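Local atomic coordinates of plasma serine protease inhibitor (Homo sapiens, PDB entry 3DY0), a protein that inactivates serine proteases of blood plasma and other body fluids by a heparin-dependent, irreversible reaction at their active-site serine. Residues L209-G220 and T250-F258. Residues are numbered along the deposited sequence; the frame is centred on the assembly and turned at random.
Sequences LLDRNLSCRVVG and TLRKWLKMF. With SGN (2-deoxy-6-O-sulfo-2-(sulfoamino)-alpha-D-glucopyranose), chain C; NO3 (nitrate ion), chain D.
At the heparin-binding face of this serpin, the β-hairpin 209-220 packs against helix 250-257 through Asp211 and Trp254. The indole N-H of Trp254 points at the anti lone pair of Asp211 OD1, with NE1 2.8 Å from that oxygen, nearly straight (171°) and within the ring plane; the carboxylate and ring planes stand 78° apart. The other oxygen, OD2, accepts the N-H of Leu214 from above the carboxylate plane, an Asx motif that ties the hairpin turn to the same buried acid. Tryptophan suits this place because it joins a polar N-H to a broad apolar surface. Val218, with CG1 anti to its backbone N (chi1 180°), divides its methyls between two rings: CG2 sits over the five-membered ring of Trp254, 3.7 Å from its centroid, a CH-pi contact, while CG1 presses on Phe258 CZ at 3.4 Å. Leu209 CD2 touches both Trp254 CD1 and Met257 CB, and at the other end Leu214 CD1 meets Thr250 CG2 tip to tip. At Gly220 a CB would point into Phe258 CE1, so the missing side chain lets the ring lie close to the strand. The extended first part of Lys253 lays CD 3.3 Å from sulfate O4S of the heparin sugar, and bends at chi3 and chi4 turn NZ into a long salt bridge with Asp211 OD1. Asn213 ND2 lies 2.9 Å from O6S of that sulfate, bound where hairpin turn meets helix in the serpin fold.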
loop_
_atom_site.group_PDB
_atom_site.type_symbol
_atom_site.label_atom_id
_atom_site.label_comp_id
_atom_site.label_asym_id
_atom_site.label_seq_id
_atom_site.Cartn_x
_atom_site.Cartn_y
_atom_site.Cartn_z
ATOM N N LEU A 209 -20.171 -8.651 10.230
ATOM C CA LEU A 209 -20.450 -7.721 11.311
ATOM C C LEU A 209 -21.218 -6.521 10.787
ATOM O O LEU A 209 -20.902 -5.979 9.725
ATOM C CB LEU A 209 -19.156 -7.225 11.969
ATOM C CG LEU A 209 -19.347 -6.195 13.088
ATOM C CD1 LEU A 209 -20.065 -6.845 14.258
ATOM C CD2 LEU A 209 -18.001 -5.649 13.536
ATOM N N LEU A 210 -22.248 -6.130 11.529
ATOM C CA LEU A 210 -23.032 -4.956 11.194
ATOM C C LEU A 210 -22.506 -3.921 12.183
ATOM O O LEU A 210 -22.736 -4.031 13.390
ATOM C CB LEU A 210 -24.525 -5.203 11.430
ATOM C CG LEU A 210 -25.456 -4.000 11.245
ATOM C CD1 LEU A 210 -25.379 -3.491 9.812
ATOM C CD2 LEU A 210 -26.880 -4.408 11.587
ATOM N N ASP A 211 -21.762 -2.948 11.673
ATOM C CA ASP A 211 -21.194 -1.899 12.510
ATOM C C ASP A 211 -22.189 -0.743 12.559
ATOM O O ASP A 211 -22.302 0.039 11.619
ATOM C CB ASP A 211 -19.845 -1.453 11.925
ATOM C CG ASP A 211 -19.145 -0.409 12.777
ATOM O OD1 ASP A 211 -17.913 -0.271 12.642
ATOM O OD2 ASP A 211 -19.820 0.280 13.568
ATOM N N ARG A 212 -22.924 -0.655 13.663
ATOM C CA ARG A 212 -23.930 0.388 13.824
ATOM C C ARG A 212 -23.336 1.739 14.201
ATOM O O ARG A 212 -23.997 2.769 14.071
ATOM C CB ARG A 212 -24.961 -0.037 14.872
ATOM C CG ARG A 212 -25.812 -1.225 14.453
ATOM C CD ARG A 212 -26.730 -1.684 15.578
ATOM N NE ARG A 212 -27.535 -2.843 15.196
ATOM C CZ ARG A 212 -28.485 -2.826 14.264
ATOM N NH1 ARG A 212 -28.761 -1.705 13.610
ATOM N NH2 ARG A 212 -29.161 -3.933 13.986
ATOM N N ASN A 213 -22.091 1.736 14.667
ATOM C CA ASN A 213 -21.423 2.974 15.052
ATOM C C ASN A 213 -21.021 3.769 13.813
ATOM O O ASN A 213 -21.308 4.962 13.706
ATOM C CB ASN A 213 -20.189 2.663 15.901
ATOM C CG ASN A 213 -19.376 3.901 16.221
ATOM O OD1 ASN A 213 -19.902 4.887 16.739
ATOM N ND2 ASN A 213 -18.084 3.854 15.919
ATOM N N LEU A 214 -20.357 3.105 12.872
ATOM C CA LEU A 214 -19.933 3.769 11.648
ATOM C C LEU A 214 -20.982 3.625 10.555
ATOM O O LEU A 214 -20.971 4.364 9.571
ATOM C CB LEU A 214 -18.597 3.196 11.170
ATOM C CG LEU A 214 -17.413 3.506 12.088
ATOM C CD1 LEU A 214 -16.136 2.941 11.486
ATOM C CD2 LEU A 214 -17.300 5.017 12.282
ATOM N N SER A 215 -21.891 2.674 10.749
ATOM C CA SER A 215 -22.974 2.398 9.813
ATOM C C SER A 215 -22.467 1.743 8.535
ATOM O O SER A 215 -22.494 2.330 7.451
ATOM C CB SER A 215 -23.743 3.681 9.480
ATOM O OG SER A 215 -25.038 3.368 8.999
ATOM N N CYS A 216 -22.017 0.504 8.676
ATOM C CA CYS A 216 -21.507 -0.254 7.542
ATOM C C CYS A 216 -21.547 -1.739 7.848
ATOM O O CYS A 216 -21.613 -2.147 9.009
ATOM C CB CYS A 216 -20.064 0.165 7.226
ATOM S SG CYS A 216 -18.858 -0.098 8.561
ATOM N N ARG A 217 -21.532 -2.541 6.791
ATOM C CA ARG A 217 -21.511 -3.988 6.925
ATOM C C ARG A 217 -20.093 -4.393 6.564
ATOM O O ARG A 217 -19.511 -3.873 5.611
ATOM C CB ARG A 217 -22.502 -4.649 5.967
ATOM C CG ARG A 217 -23.961 -4.458 6.355
ATOM C CD ARG A 217 -24.846 -5.325 5.480
ATOM N NE ARG A 217 -26.252 -5.285 5.870
ATOM C CZ ARG A 217 -27.118 -4.356 5.480
ATOM N NH1 ARG A 217 -28.379 -4.413 5.892
ATOM N NH2 ARG A 217 -26.727 -3.374 4.678
ATOM N N VAL A 218 -19.536 -5.314 7.336
ATOM C CA VAL A 218 -18.174 -5.770 7.116
ATOM C C VAL A 218 -18.187 -7.265 6.858
ATOM O O VAL A 218 -18.756 -8.027 7.639
ATOM C CB VAL A 218 -17.295 -5.491 8.364
ATOM C CG1 VAL A 218 -15.871 -5.973 8.122
ATOM C CG2 VAL A 218 -17.312 -4.000 8.694
ATOM N N VAL A 219 -17.570 -7.694 5.762
ATOM C CA VAL A 219 -17.521 -9.116 5.457
ATOM C C VAL A 219 -16.087 -9.552 5.190
ATOM O O VAL A 219 -15.342 -8.891 4.465
ATOM C CB VAL A 219 -18.409 -9.473 4.236
ATOM C CG1 VAL A 219 -17.818 -8.897 2.962
ATOM C CG2 VAL A 219 -18.563 -10.988 4.131
ATOM N N GLY A 220 -15.702 -10.664 5.803
ATOM C CA GLY A 220 -14.363 -11.183 5.631
ATOM C C GLY A 220 -14.439 -12.331 4.647
ATOM O O GLY A 220 -15.331 -13.175 4.747
ATOM N N THR A 250 -10.320 0.617 14.769
ATOM C CA THR A 250 -11.524 0.183 14.071
ATOM C C THR A 250 -11.289 -1.150 13.371
ATOM O O THR A 250 -12.128 -2.057 13.443
ATOM C CB THR A 250 -11.973 1.239 13.033
ATOM O OG1 THR A 250 -12.406 2.424 13.718
ATOM C CG2 THR A 250 -13.118 0.706 12.184
ATOM N N LEU A 251 -10.151 -1.274 12.693
ATOM C CA LEU A 251 -9.830 -2.513 11.999
ATOM C C LEU A 251 -9.700 -3.642 13.012
ATOM O O LEU A 251 -10.218 -4.737 12.792
ATOM C CB LEU A 251 -8.528 -2.371 11.203
ATOM C CG LEU A 251 -8.058 -3.645 10.496
ATOM C CD1 LEU A 251 -9.132 -4.119 9.516
ATOM C CD2 LEU A 251 -6.752 -3.371 9.765
ATOM N N ARG A 252 -9.017 -3.378 14.126
ATOM C CA ARG A 252 -8.868 -4.403 15.159
ATOM C C ARG A 252 -10.243 -4.830 15.659
ATOM O O ARG A 252 -10.490 -6.012 15.887
ATOM C CB ARG A 252 -8.057 -3.885 16.352
ATOM C CG ARG A 252 -6.574 -3.698 16.106
ATOM C CD ARG A 252 -5.815 -3.668 17.440
ATOM N NE ARG A 252 -6.275 -2.602 18.330
ATOM C CZ ARG A 252 -5.917 -1.326 18.225
ATOM N NH1 ARG A 252 -5.082 -0.946 17.268
ATOM N NH2 ARG A 252 -6.395 -0.427 19.077
ATOM N N LYS A 253 -11.134 -3.859 15.833
ATOM C CA LYS A 253 -12.480 -4.145 16.316
ATOM C C LYS A 253 -13.221 -5.061 15.353
ATOM O O LYS A 253 -13.818 -6.060 15.768
ATOM C CB LYS A 253 -13.275 -2.849 16.492
ATOM C CG LYS A 253 -14.698 -3.071 16.997
ATOM C CD LYS A 253 -15.513 -1.781 17.025
ATOM C CE LYS A 253 -15.945 -1.355 15.628
ATOM N NZ LYS A 253 -14.792 -1.107 14.721
ATOM N N TRP A 254 -13.186 -4.719 14.068
ATOM C CA TRP A 254 -13.868 -5.520 13.060
ATOM C C TRP A 254 -13.377 -6.961 13.062
ATOM O O TRP A 254 -14.174 -7.898 13.128
ATOM C CB TRP A 254 -13.672 -4.924 11.658
ATOM C CG TRP A 254 -14.406 -3.627 11.420
ATOM C CD1 TRP A 254 -15.493 -3.162 12.100
ATOM C CD2 TRP A 254 -14.131 -2.659 10.397
ATOM N NE1 TRP A 254 -15.914 -1.967 11.568
ATOM C CE2 TRP A 254 -15.098 -1.635 10.520
ATOM C CE3 TRP A 254 -13.165 -2.559 9.387
ATOM C CZ2 TRP A 254 -15.124 -0.520 9.672
ATOM C CZ3 TRP A 254 -13.194 -1.449 8.542
ATOM C CH2 TRP A 254 -14.167 -0.449 8.691
ATOM N N LEU A 255 -12.062 -7.128 12.995
ATOM C CA LEU A 255 -11.458 -8.449 12.964
ATOM C C LEU A 255 -11.766 -9.316 14.180
ATOM O O LEU A 255 -11.935 -10.526 14.048
ATOM C CB LEU A 255 -9.943 -8.324 12.790
ATOM C CG LEU A 255 -9.449 -7.814 11.432
ATOM C CD1 LEU A 255 -7.962 -7.504 11.505
ATOM C CD2 LEU A 255 -9.725 -8.855 10.363
ATOM N N LYS A 256 -11.858 -8.712 15.360
ATOM C CA LYS A 256 -12.122 -9.500 16.562
ATOM C C LYS A 256 -13.604 -9.704 16.866
ATOM O O LYS A 256 -13.970 -10.656 17.562
ATOM C CB LYS A 256 -11.419 -8.871 17.776
ATOM C CG LYS A 256 -12.088 -7.632 18.359
ATOM C CD LYS A 256 -11.131 -6.889 19.290
ATOM C CE LYS A 256 -11.825 -5.758 20.036
ATOM N NZ LYS A 256 -12.681 -6.269 21.150
ATOM N N MET A 257 -14.459 -8.832 16.339
ATOM C CA MET A 257 -15.894 -8.939 16.598
ATOM C C MET A 257 -16.680 -9.727 15.548
ATOM O O MET A 257 -17.880 -9.974 15.712
ATOM C CB MET A 257 -16.496 -7.544 16.779
ATOM C CG MET A 257 -16.057 -6.879 18.081
ATOM S SD MET A 257 -16.872 -5.309 18.408
ATOM C CE MET A 257 -18.555 -5.816 18.499
ATOM N N PHE A 258 -15.991 -10.119 14.479
ATOM C CA PHE A 258 -16.575 -10.911 13.390
ATOM C C PHE A 258 -17.329 -12.136 13.908
ATOM O O PHE A 258 -16.842 -12.828 14.799
ATOM C CB PHE A 258 -15.455 -11.416 12.471
ATOM C CG PHE A 258 -15.239 -10.587 11.237
ATOM C CD1 PHE A 258 -13.999 -10.588 10.602
ATOM C CD2 PHE A 258 -16.276 -9.849 10.678
ATOM C CE1 PHE A 258 -13.795 -9.868 9.430
ATOM C CE2 PHE A 258 -16.084 -9.125 9.502
ATOM C CZ PHE A 258 -14.839 -9.136 8.878
HETATM C C1 SGN C . -13.930 6.185 22.180
HETATM C C2 SGN C . -15.395 6.563 22.534
HETATM C C3 SGN C . -16.110 5.339 23.148
HETATM C C4 SGN C . -16.103 4.202 22.095
HETATM C C5 SGN C . -14.608 3.868 21.767
HETATM C C6 SGN C . -14.403 2.782 20.700
HETATM N N2 SGN C . -15.367 7.709 23.462
HETATM O O3 SGN C . -17.447 5.679 23.462
HETATM O O4 SGN C . -17.062 3.266 22.601
HETATM O O5 SGN C . -13.902 5.052 21.307
HETATM O O6 SGN C . -14.981 3.220 19.488
HETATM S S1 SGN C . -15.376 9.250 22.880
HETATM O O1S SGN C . -14.062 9.755 23.168
HETATM O O2S SGN C . -16.397 9.937 23.618
HETATM O O3S SGN C . -15.632 9.219 21.470
HETATM S S2 SGN C . -14.713 2.678 18.047
HETATM O O4S SGN C . -15.040 1.282 18.078
HETATM O O5S SGN C . -13.312 2.909 17.823
HETATM O O6S SGN C . -15.548 3.431 17.158
HETATM N N NO3 D . -21.486 -2.202 16.469
HETATM O O1 NO3 D . -21.091 -1.076 16.714
HETATM O O2 NO3 D . -20.701 -3.134 16.454
HETATM O O3 NO3 D . -22.667 -2.398 16.236
#